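Local coordinates for Lpg0393 helical bundle domain-containing protein (PDB 4R0G) that probably acts as a guanine-nucleotide exchange factor for the small GTPases Rab5, Rab21 and Rab22 through an all-helical VPS9-like domain, at residues 19-24 with 84-89; 46-51 with 93-98; 77-82 with 164-169. All blocks are in the same frame, centred on the assembly; numbering follows the deposited sequence.

Following the chain from the N terminus, the turn at 19-24 comes first; its contact with 84-89, interaction 1, closes a loop of 59 residues. Helix 40-53, inside that loop, supplies 46-51 to interaction 2, whose partner 93-98 lies beyond it, so the two contacts cross. Interaction 3 starts at 77-82, inside both loops, and ends at 164-169, thereby crossing both; none is nested. Helix 80-101 is common to all three: its start and the loop before it meet helix 155-183, its next turns meet the 19-24 turn, and its later part meets helix 40-53. Interaction 1 touches both neighbours, whereas the nearest atoms of interactions 2 and 3 are about 11 Å apart.

Interaction 1. Residues 19-24 with 84-89; sequences LFLQWP and YALTTI
Ile89 pushes the end of its side chain into a pocket formed by four residues of 19-24, and the contact is almost wholly apolar. Its CD1 lies 3.9 Å from Phe20 CZ, approaching the phenyl ring obliquely. The same methyl meets the indole at its edge, near the ring plane, with Ile89 CD1 4.0 Å from Trp23 CE3. Pro24 adds its CD, 4.1 Å from Ile89 CD1, and Leu21 CD2 also meets Ile89 CD1. A branched aliphatic residue suits the place because CG1, set opposite the carbonyl carbon (chi1 -68°), carries CD1 towards the turn while CG2 keeps its own touch on the phenyl ring.

Smaller groups allow the backbones to draw near beside this pocket. Ala85 CB touches Leu21 O and Pro24 CG; the single methyl of alanine suits a place where the two backbones run close, the CA atoms of Leu21 and Ala85 being 5.9 Å apart. Leu21 CD2 reaches the helix backbone itself, 4.0 Å from Leu86 CA.

Through these contacts the tight turn joining helix 17-20 to helix 23-30 packs against helix 80-101 within the all-helical VPS9-like domain. The turn from Phe20 to Trp23 is type I, closed by Trp23 N donating to Phe20 O at 3.1 Å. It brings both aromatic rings round to Ile89, while Pro24, near the start of helix 23-30, stands where a missing N-H costs little.

No hydrogen bond crosses the contact. The polar edge of the indole is served by a weak bond between Trp23 NE1 and Thr5 OG1, and the Trp23 ring also meets Trp51 of helix 40-53 edge-to-face.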
loop_
_atom_site.group_PDB
_atom_site.type_symbol
_atom_site.label_atom_id
_atom_site.label_comp_id
_atom_site.label_asym_id
_atom_site.label_seq_id
_atom_site.Cartn_x
_atom_site.Cartn_y
_atom_site.Cartn_z
ATOM N N LEU A 19 4.719 -15.238 -9.860
ATOM C CA LEU A 19 5.652 -16.347 -9.897
ATOM C C LEU A 19 7.074 -15.851 -10.167
ATOM O O LEU A 19 8.013 -16.263 -9.496
ATOM C CB LEU A 19 5.202 -17.402 -10.921
ATOM C CG LEU A 19 6.193 -18.547 -11.110
ATOM C CD1 LEU A 19 6.440 -19.239 -9.751
ATOM C CD2 LEU A 19 5.727 -19.519 -12.224
ATOM N N PHE A 20 7.234 -14.959 -11.136
ATOM C CA PHE A 20 8.577 -14.469 -11.447
ATOM C C PHE A 20 9.272 -13.866 -10.232
ATOM O O PHE A 20 10.460 -14.095 -10.023
ATOM C CB PHE A 20 8.541 -13.469 -12.568
ATOM C CG PHE A 20 9.742 -12.562 -12.601
ATOM C CD1 PHE A 20 10.981 -13.047 -13.006
ATOM C CD2 PHE A 20 9.638 -11.213 -12.258
ATOM C CE1 PHE A 20 12.099 -12.233 -13.046
ATOM C CE2 PHE A 20 10.764 -10.392 -12.316
ATOM C CZ PHE A 20 11.996 -10.918 -12.720
ATOM N N LEU A 21 8.495 -13.135 -9.420
ATOM C CA LEU A 21 8.937 -12.493 -8.162
ATOM C C LEU A 21 9.353 -13.460 -7.051
ATOM O O LEU A 21 9.757 -13.034 -5.973
ATOM C CB LEU A 21 7.860 -11.541 -7.630
ATOM C CG LEU A 21 7.582 -10.278 -8.469
ATOM C CD1 LEU A 21 6.564 -9.405 -7.813
ATOM C CD2 LEU A 21 8.847 -9.499 -8.690
ATOM N N GLN A 22 9.202 -14.757 -7.305
ATOM C CA GLN A 22 9.529 -15.806 -6.339
ATOM C C GLN A 22 10.982 -16.232 -6.524
ATOM O O GLN A 22 11.551 -17.032 -5.763
ATOM C CB GLN A 22 8.617 -16.993 -6.602
ATOM C CG GLN A 22 8.003 -17.654 -5.413
ATOM C CD GLN A 22 6.848 -18.551 -5.831
ATOM O OE1 GLN A 22 5.686 -18.198 -5.639
ATOM N NE2 GLN A 22 7.165 -19.714 -6.427
ATOM N N TRP A 23 11.550 -15.679 -7.581
ATOM C CA TRP A 23 12.907 -15.945 -8.009
ATOM C C TRP A 23 13.944 -15.714 -6.919
ATOM O O TRP A 23 14.768 -16.597 -6.646
ATOM C CB TRP A 23 13.220 -15.032 -9.193
ATOM C CG TRP A 23 14.468 -15.306 -9.919
ATOM C CD1 TRP A 23 15.141 -16.492 -9.991
ATOM C CD2 TRP A 23 15.187 -14.380 -10.737
ATOM N NE1 TRP A 23 16.245 -16.358 -10.792
ATOM C CE2 TRP A 23 16.301 -15.077 -11.271
ATOM C CE3 TRP A 23 15.002 -13.029 -11.070
ATOM C CZ2 TRP A 23 17.246 -14.465 -12.119
ATOM C CZ3 TRP A 23 15.935 -12.417 -11.915
ATOM C CH2 TRP A 23 17.050 -13.146 -12.436
ATOM N N PRO A 24 13.935 -14.514 -6.301
ATOM C CA PRO A 24 15.045 -14.324 -5.376
ATOM C C PRO A 24 14.976 -15.249 -4.138
ATOM O O PRO A 24 15.993 -15.477 -3.471
ATOM C CB PRO A 24 14.982 -12.820 -5.052
ATOM C CG PRO A 24 13.642 -12.388 -5.380
ATOM C CD PRO A 24 13.060 -13.322 -6.367
ATOM N N TYR A 84 9.859 -5.899 -1.926
ATOM C CA TYR A 84 11.300 -6.094 -1.746
ATOM C C TYR A 84 11.876 -6.930 -2.889
ATOM O O TYR A 84 12.987 -6.664 -3.353
ATOM C CB TYR A 84 11.605 -6.744 -0.389
ATOM C CG TYR A 84 13.089 -6.882 -0.038
ATOM C CD1 TYR A 84 13.823 -5.790 0.420
ATOM C CD2 TYR A 84 13.743 -8.119 -0.121
ATOM C CE1 TYR A 84 15.182 -5.912 0.765
ATOM C CE2 TYR A 84 15.093 -8.258 0.224
ATOM C CZ TYR A 84 15.810 -7.147 0.668
ATOM O OH TYR A 84 17.153 -7.266 1.001
ATOM N N ALA A 85 11.129 -7.942 -3.332
ATOM C CA ALA A 85 11.590 -8.778 -4.431
ATOM C C ALA A 85 11.840 -7.889 -5.622
ATOM O O ALA A 85 12.937 -7.832 -6.163
ATOM C CB ALA A 85 10.553 -9.810 -4.776
ATOM N N LEU A 86 10.798 -7.155 -5.989
ATOM C CA LEU A 86 10.799 -6.319 -7.167
ATOM C C LEU A 86 11.965 -5.349 -7.167
ATOM O O LEU A 86 12.698 -5.245 -8.146
ATOM C CB LEU A 86 9.484 -5.578 -7.252
ATOM C CG LEU A 86 9.433 -4.772 -8.533
ATOM C CD1 LEU A 86 8.202 -5.129 -9.313
ATOM C CD2 LEU A 86 9.436 -3.301 -8.154
ATOM N N THR A 87 12.159 -4.664 -6.051
ATOM C CA THR A 87 13.208 -3.654 -5.970
ATOM C C THR A 87 14.593 -4.281 -5.986
ATOM O O THR A 87 15.507 -3.737 -6.600
ATOM C CB THR A 87 13.038 -2.778 -4.730
ATOM O OG1 THR A 87 12.827 -3.633 -3.602
ATOM C CG2 THR A 87 11.829 -1.840 -4.893
ATOM N N THR A 88 14.744 -5.414 -5.310
ATOM C CA THR A 88 16.009 -6.100 -5.272
ATOM C C THR A 88 16.362 -6.602 -6.680
ATOM O O THR A 88 17.531 -6.711 -7.054
ATOM C CB THR A 88 15.926 -7.309 -4.366
ATOM O OG1 THR A 88 15.472 -6.910 -3.075
ATOM C CG2 THR A 88 17.307 -7.993 -4.232
ATOM N N ILE A 89 15.345 -6.921 -7.467
ATOM C CA ILE A 89 15.611 -7.393 -8.805
ATOM C C ILE A 89 16.014 -6.205 -9.673
ATOM O O ILE A 89 16.868 -6.321 -10.548
ATOM C CB ILE A 89 14.413 -8.159 -9.387
ATOM C CG1 ILE A 89 14.226 -9.476 -8.627
ATOM C CG2 ILE A 89 14.618 -8.430 -10.845
ATOM C CD1 ILE A 89 12.999 -10.257 -9.033
#

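Interaction 2. Residues 46-51 with 93-98; sequences LLIFEW and LFPCMV
Trp51 NE1 hydrogen-bonds to Asp60 OD2, which helps to hold the indole whose six-membered ring lies against Leu93. Trp51 CH2 is 3.9 Å from Leu93 CD1, the methyl coming in obliquely; Trp51 CZ3 adds a touch on Leu93 CA at 4.0 Å. A broad ring with one polar corner suits the spot, since its carbon edge packs on a leucine while the N-H is satisfied by Asp60. With CG opposite the backbone N (chi1 -158°), the indole leans across to the neighbouring helix.

The axes of the short segments 46-51 and 93-98 approach to 9.3 Å and cross at -44°, running broadly the same way, in the all-helical packing of the VPS9-like domain. Cys96 sits at the middle of the crossing, where a small side chain can fit between the two larger residues opposite. Its SG is 3.8 Å from Ile48 CG2 and makes an oblique sulfur-aromatic contact with Trp51, 5.3 Å from the centroid of the five-membered ring.

Ile48 CD1 also meets the CB-CG side of Pro95, 3.5 Å from Pro95 CB, the two side chains meeting roughly at right angles. Pro95 lacks an N-H for the preceding turn, and helix 80-101 kinks there.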
loop_
_atom_site.group_PDB
_atom_site.type_symbol
_atom_site.label_atom_id
_atom_site.label_comp_id
_atom_site.label_asym_id
_atom_site.label_seq_id
_atom_site.Cartn_x
_atom_site.Cartn_y
_atom_site.Cartn_z
ATOM N N LEU A 46 24.409 -12.492 -7.009
ATOM C CA LEU A 46 23.878 -13.740 -7.562
ATOM C C LEU A 46 22.843 -13.520 -8.701
ATOM O O LEU A 46 22.970 -14.096 -9.808
ATOM C CB LEU A 46 23.340 -14.642 -6.446
ATOM C CG LEU A 46 24.283 -14.924 -5.260
ATOM C CD1 LEU A 46 23.526 -15.507 -4.090
ATOM C CD2 LEU A 46 25.393 -15.881 -5.635
ATOM N N LEU A 47 21.844 -12.673 -8.436
ATOM C CA LEU A 47 20.893 -12.254 -9.472
ATOM C C LEU A 47 21.571 -11.769 -10.756
ATOM O O LEU A 47 21.116 -12.102 -11.833
ATOM C CB LEU A 47 20.000 -11.142 -8.972
ATOM C CG LEU A 47 18.598 -11.497 -8.537
ATOM C CD1 LEU A 47 18.646 -12.193 -7.218
ATOM C CD2 LEU A 47 17.811 -10.206 -8.393
ATOM N N ILE A 48 22.643 -10.983 -10.665
ATOM C CA ILE A 48 23.294 -10.512 -11.893
ATOM C C ILE A 48 23.937 -11.677 -12.645
ATOM O O ILE A 48 23.753 -11.849 -13.855
ATOM C CB ILE A 48 24.375 -9.451 -11.642
ATOM C CG1 ILE A 48 23.732 -8.130 -11.226
ATOM C CG2 ILE A 48 25.192 -9.240 -12.926
ATOM C CD1 ILE A 48 24.638 -7.294 -10.407
ATOM N N PHE A 49 24.705 -12.473 -11.919
ATOM C CA PHE A 49 25.321 -13.647 -12.489
ATOM C C PHE A 49 24.260 -14.484 -13.148
ATOM O O PHE A 49 24.321 -14.784 -14.335
ATOM C CB PHE A 49 25.950 -14.474 -11.383
ATOM C CG PHE A 49 26.537 -15.742 -11.860
ATOM C CD1 PHE A 49 27.672 -15.732 -12.660
ATOM C CD2 PHE A 49 25.955 -16.950 -11.530
ATOM C CE1 PHE A 49 28.230 -16.905 -13.115
ATOM C CE2 PHE A 49 26.503 -18.142 -11.988
ATOM C CZ PHE A 49 27.649 -18.114 -12.777
ATOM N N GLU A 50 23.254 -14.832 -12.368
ATOM C CA GLU A 50 22.247 -15.760 -12.834
ATOM C C GLU A 50 21.470 -15.272 -14.080
ATOM O O GLU A 50 21.210 -16.007 -15.025
ATOM C CB GLU A 50 21.325 -16.091 -11.675
ATOM C CG GLU A 50 20.761 -17.452 -11.789
ATOM C CD GLU A 50 21.759 -18.551 -11.516
ATOM O OE1 GLU A 50 22.447 -18.490 -10.480
ATOM O OE2 GLU A 50 21.848 -19.491 -12.335
ATOM N N TRP A 51 21.135 -14.010 -14.097
ATOM C CA TRP A 51 20.336 -13.495 -15.174
ATOM C C TRP A 51 21.183 -13.416 -16.446
ATOM O O TRP A 51 20.663 -13.512 -17.554
ATOM C CB TRP A 51 19.835 -12.120 -14.746
ATOM C CG TRP A 51 18.633 -11.653 -15.435
ATOM C CD1 TRP A 51 18.080 -12.164 -16.575
ATOM C CD2 TRP A 51 17.813 -10.539 -15.047
ATOM N NE1 TRP A 51 16.961 -11.439 -16.915
ATOM C CE2 TRP A 51 16.772 -10.441 -15.996
ATOM C CE3 TRP A 51 17.867 -9.610 -13.992
ATOM C CZ2 TRP A 51 15.779 -9.446 -15.919
ATOM C CZ3 TRP A 51 16.883 -8.617 -13.921
ATOM C CH2 TRP A 51 15.855 -8.549 -14.874
ATOM N N LEU A 93 19.215 -5.392 -12.113
ATOM C CA LEU A 93 18.877 -5.117 -13.507
ATOM C C LEU A 93 19.844 -4.138 -14.182
ATOM O O LEU A 93 20.252 -4.314 -15.342
ATOM C CB LEU A 93 17.462 -4.547 -13.576
ATOM C CG LEU A 93 17.127 -3.920 -14.934
ATOM C CD1 LEU A 93 17.075 -4.982 -16.004
ATOM C CD2 LEU A 93 15.813 -3.156 -14.901
ATOM N N PHE A 94 20.186 -3.100 -13.434
ATOM C CA PHE A 94 20.941 -1.996 -13.976
ATOM C C PHE A 94 22.354 -2.411 -14.337
ATOM O O PHE A 94 22.799 -2.108 -15.442
ATOM C CB PHE A 94 20.872 -0.763 -13.062
ATOM C CG PHE A 94 19.469 -0.301 -12.792
ATOM C CD1 PHE A 94 18.584 -0.106 -13.832
ATOM C CD2 PHE A 94 19.019 -0.113 -11.506
ATOM C CE1 PHE A 94 17.289 0.295 -13.585
ATOM C CE2 PHE A 94 17.715 0.287 -11.263
ATOM C CZ PHE A 94 16.863 0.482 -12.300
ATOM N N PRO A 95 23.056 -3.123 -13.433
ATOM C CA PRO A 95 24.351 -3.700 -13.842
ATOM C C PRO A 95 24.266 -4.550 -15.109
ATOM O O PRO A 95 25.097 -4.365 -16.009
ATOM C CB PRO A 95 24.711 -4.614 -12.677
ATOM C CG PRO A 95 24.039 -4.011 -11.512
ATOM C CD PRO A 95 22.766 -3.371 -12.010
ATOM N N CYS A 96 23.290 -5.458 -15.177
ATOM C CA CYS A 96 23.106 -6.265 -16.383
ATOM C C CYS A 96 22.947 -5.371 -17.634
ATOM O O CYS A 96 23.533 -5.641 -18.671
ATOM C CB CYS A 96 21.919 -7.245 -16.259
ATOM S SG CYS A 96 22.054 -8.475 -14.923
ATOM N N MET A 97 22.163 -4.303 -17.533
ATOM C CA MET A 97 22.008 -3.383 -18.666
ATOM C C MET A 97 23.348 -2.781 -19.061
ATOM O O MET A 97 23.660 -2.637 -20.239
ATOM C CB MET A 97 20.997 -2.283 -18.358
ATOM C CG MET A 97 19.578 -2.804 -18.230
ATOM S SD MET A 97 18.342 -1.544 -17.849
ATOM C CE MET A 97 18.194 -0.709 -19.433
ATOM N N VAL A 98 24.155 -2.468 -18.057
ATOM C CA VAL A 98 25.476 -1.917 -18.282
ATOM C C VAL A 98 26.368 -2.949 -18.945
ATOM O O VAL A 98 27.035 -2.668 -19.946
ATOM C CB VAL A 98 26.089 -1.454 -16.969
ATOM C CG1 VAL A 98 27.557 -1.017 -17.172
ATOM C CG2 VAL A 98 25.216 -0.357 -16.387
#

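Interaction 3. Residues 77-82 with 164-169; sequences PLREGL and QIYSVT
Arg79 and Tyr166 make the side-chain hydrogen bond of this contact. Arg79 NH2 donates to Tyr166 OH at 3.3 Å with an N-H...O angle of 141°, a long and somewhat bent bond. The hydroxyl lies near the guanidinium plane, at its edge, while the plane of the phenol ring stands 82° from that of the guanidinium. Arginine suits the place because its chain, bent at chi3, spans the gap and still has other N-H groups to give: NH1 bonds to Ser75 O.

A second polar contact, from Thr169 OG1 to Pro77 O, is weak and doubtful. The backbone here has a firmer partner in Tyr173, one turn further along helix 155-183, whose OH accepts from Arg79 N and is bonded to Pro77 O as well.

Apolar packing joins the loop to the helix alongside. Pro77 CA lies over one face of the Tyr166 ring, 4.2 Å from Tyr166 CD1; a compact proline suits a chain that passes this close to the helix, the CA atoms of Pro77 and Tyr166 being 5.2 Å apart. Pro77 CB, which also touches the Tyr166 ring, is 4.1 Å from Ile165 CG2. Leu78 CD2 meets that same methyl, 4.0 Å from Ile165 CG2, the two side chains crossing at about a right angle.

Of a different kind is the van der Waals contact of a methyl with a hydroxyl, Leu82 CD1 beside Thr169 OG1, the two side chains sliding past each other in opposite senses.

Tyr166 OH is weakly bonded to Tyr166 OH of the second subunit, and Arg79 NE weakly to Glu74 O of that subunit. The arrangement is thus a join within the chain, between the loop leading into helix 80-101 and the long helix 155-183, that doubles as part of a subunit interface.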
loop_
_atom_site.group_PDB
_atom_site.type_symbol
_atom_site.label_atom_id
_atom_site.label_comp_id
_atom_site.label_asym_id
_atom_site.label_seq_id
_atom_site.Cartn_x
_atom_site.Cartn_y
_atom_site.Cartn_z
ATOM N N PRO A 77 -0.387 -2.745 -5.814
ATOM C CA PRO A 77 -0.638 -4.190 -5.711
ATOM C C PRO A 77 0.552 -4.932 -5.101
ATOM O O PRO A 77 0.384 -6.037 -4.600
ATOM C CB PRO A 77 -0.879 -4.607 -7.166
ATOM C CG PRO A 77 -0.028 -3.597 -7.962
ATOM C CD PRO A 77 -0.171 -2.306 -7.208
ATOM N N LEU A 78 1.745 -4.348 -5.109
ATOM C CA LEU A 78 2.879 -5.109 -4.589
ATOM C C LEU A 78 3.453 -4.440 -3.367
ATOM O O LEU A 78 4.181 -3.467 -3.491
ATOM C CB LEU A 78 3.966 -5.243 -5.670
ATOM C CG LEU A 78 3.579 -5.903 -6.998
ATOM C CD1 LEU A 78 4.424 -5.348 -8.124
ATOM C CD2 LEU A 78 3.703 -7.432 -6.952
ATOM N N ARG A 79 3.187 -4.993 -2.190
ATOM C CA ARG A 79 3.629 -4.379 -0.943
ATOM C C ARG A 79 4.620 -5.317 -0.307
ATOM O O ARG A 79 4.798 -6.422 -0.802
ATOM C CB ARG A 79 2.429 -4.161 0.001
ATOM C CG ARG A 79 1.172 -3.505 -0.637
ATOM C CD ARG A 79 0.201 -2.951 0.435
ATOM N NE ARG A 79 -1.240 -3.108 0.151
ATOM C CZ ARG A 79 -1.855 -2.659 -0.939
ATOM N NH1 ARG A 79 -1.156 -2.028 -1.851
ATOM N NH2 ARG A 79 -3.158 -2.839 -1.120
ATOM N N GLU A 80 5.236 -4.905 0.803
ATOM C CA GLU A 80 6.106 -5.793 1.594
ATOM C C GLU A 80 7.142 -6.631 0.814
ATOM O O GLU A 80 7.921 -6.119 0.005
ATOM C CB GLU A 80 5.256 -6.718 2.478
ATOM C CG GLU A 80 4.450 -5.994 3.562
ATOM C CD GLU A 80 5.323 -5.439 4.688
ATOM O OE1 GLU A 80 6.142 -4.517 4.436
ATOM O OE2 GLU A 80 5.193 -5.935 5.833
ATOM N N GLY A 81 7.137 -7.935 1.076
ATOM C CA GLY A 81 8.108 -8.846 0.503
ATOM C C GLY A 81 8.014 -8.932 -0.993
ATOM O O GLY A 81 9.038 -9.078 -1.650
ATOM N N LEU A 82 6.799 -8.853 -1.532
ATOM C CA LEU A 82 6.602 -8.828 -2.986
ATOM C C LEU A 82 7.279 -7.609 -3.543
ATOM O O LEU A 82 7.846 -7.637 -4.627
ATOM C CB LEU A 82 5.116 -8.807 -3.349
ATOM C CG LEU A 82 4.506 -10.202 -3.227
ATOM C CD1 LEU A 82 3.003 -10.158 -3.171
ATOM C CD2 LEU A 82 4.956 -11.018 -4.426
ATOM N N GLN A 164 -4.585 -9.204 -12.637
ATOM C CA GLN A 164 -4.230 -10.586 -12.303
ATOM C C GLN A 164 -3.189 -10.755 -11.184
ATOM O O GLN A 164 -3.088 -11.822 -10.578
ATOM C CB GLN A 164 -3.884 -11.413 -13.569
ATOM C CG GLN A 164 -2.746 -10.871 -14.395
ATOM C CD GLN A 164 -2.645 -11.509 -15.780
ATOM O OE1 GLN A 164 -2.069 -12.597 -15.955
ATOM N NE2 GLN A 164 -3.207 -10.825 -16.776
ATOM N N ILE A 165 -2.433 -9.703 -10.897
ATOM C CA ILE A 165 -1.605 -9.673 -9.695
ATOM C C ILE A 165 -2.467 -9.325 -8.480
ATOM O O ILE A 165 -2.405 -9.992 -7.441
ATOM C CB ILE A 165 -0.502 -8.615 -9.808
ATOM C CG1 ILE A 165 0.573 -9.072 -10.776
ATOM C CG2 ILE A 165 0.132 -8.322 -8.458
ATOM C CD1 ILE A 165 1.631 -8.015 -10.996
ATOM N N TYR A 166 -3.274 -8.278 -8.616
ATOM C CA TYR A 166 -4.025 -7.762 -7.480
ATOM C C TYR A 166 -5.061 -8.784 -7.092
ATOM O O TYR A 166 -5.414 -8.917 -5.927
ATOM C CB TYR A 166 -4.711 -6.441 -7.833
ATOM C CG TYR A 166 -4.930 -5.511 -6.657
ATOM C CD1 TYR A 166 -4.464 -5.829 -5.398
ATOM C CD2 TYR A 166 -5.591 -4.312 -6.818
ATOM C CE1 TYR A 166 -4.646 -4.990 -4.318
ATOM C CE2 TYR A 166 -5.791 -3.454 -5.736
ATOM C CZ TYR A 166 -5.313 -3.802 -4.484
ATOM O OH TYR A 166 -5.501 -2.940 -3.409
ATOM N N SER A 167 -5.529 -9.514 -8.087
ATOM C CA SER A 167 -6.467 -10.590 -7.870
ATOM C C SER A 167 -6.020 -11.469 -6.708
ATOM O O SER A 167 -6.819 -11.785 -5.810
ATOM C CB SER A 167 -6.536 -11.451 -9.132
ATOM O OG SER A 167 -7.535 -12.440 -8.994
ATOM N N VAL A 168 -4.748 -11.868 -6.734
ATOM C CA VAL A 168 -4.202 -12.702 -5.678
ATOM C C VAL A 168 -3.791 -11.859 -4.504
ATOM O O VAL A 168 -3.991 -12.188 -3.341
ATOM C CB VAL A 168 -2.924 -13.382 -6.119
ATOM C CG1 VAL A 168 -2.383 -14.225 -4.988
ATOM C CG2 VAL A 168 -3.177 -14.215 -7.354
ATOM N N THR A 169 -3.180 -10.747 -4.830
ATOM C CA THR A 169 -2.426 -10.029 -3.839
ATOM C C THR A 169 -3.349 -9.337 -2.836
ATOM O O THR A 169 -3.052 -9.268 -1.650
ATOM C CB THR A 169 -1.441 -9.100 -4.557
ATOM O OG1 THR A 169 -0.183 -9.155 -3.891
ATOM C CG2 THR A 169 -1.955 -7.698 -4.616
#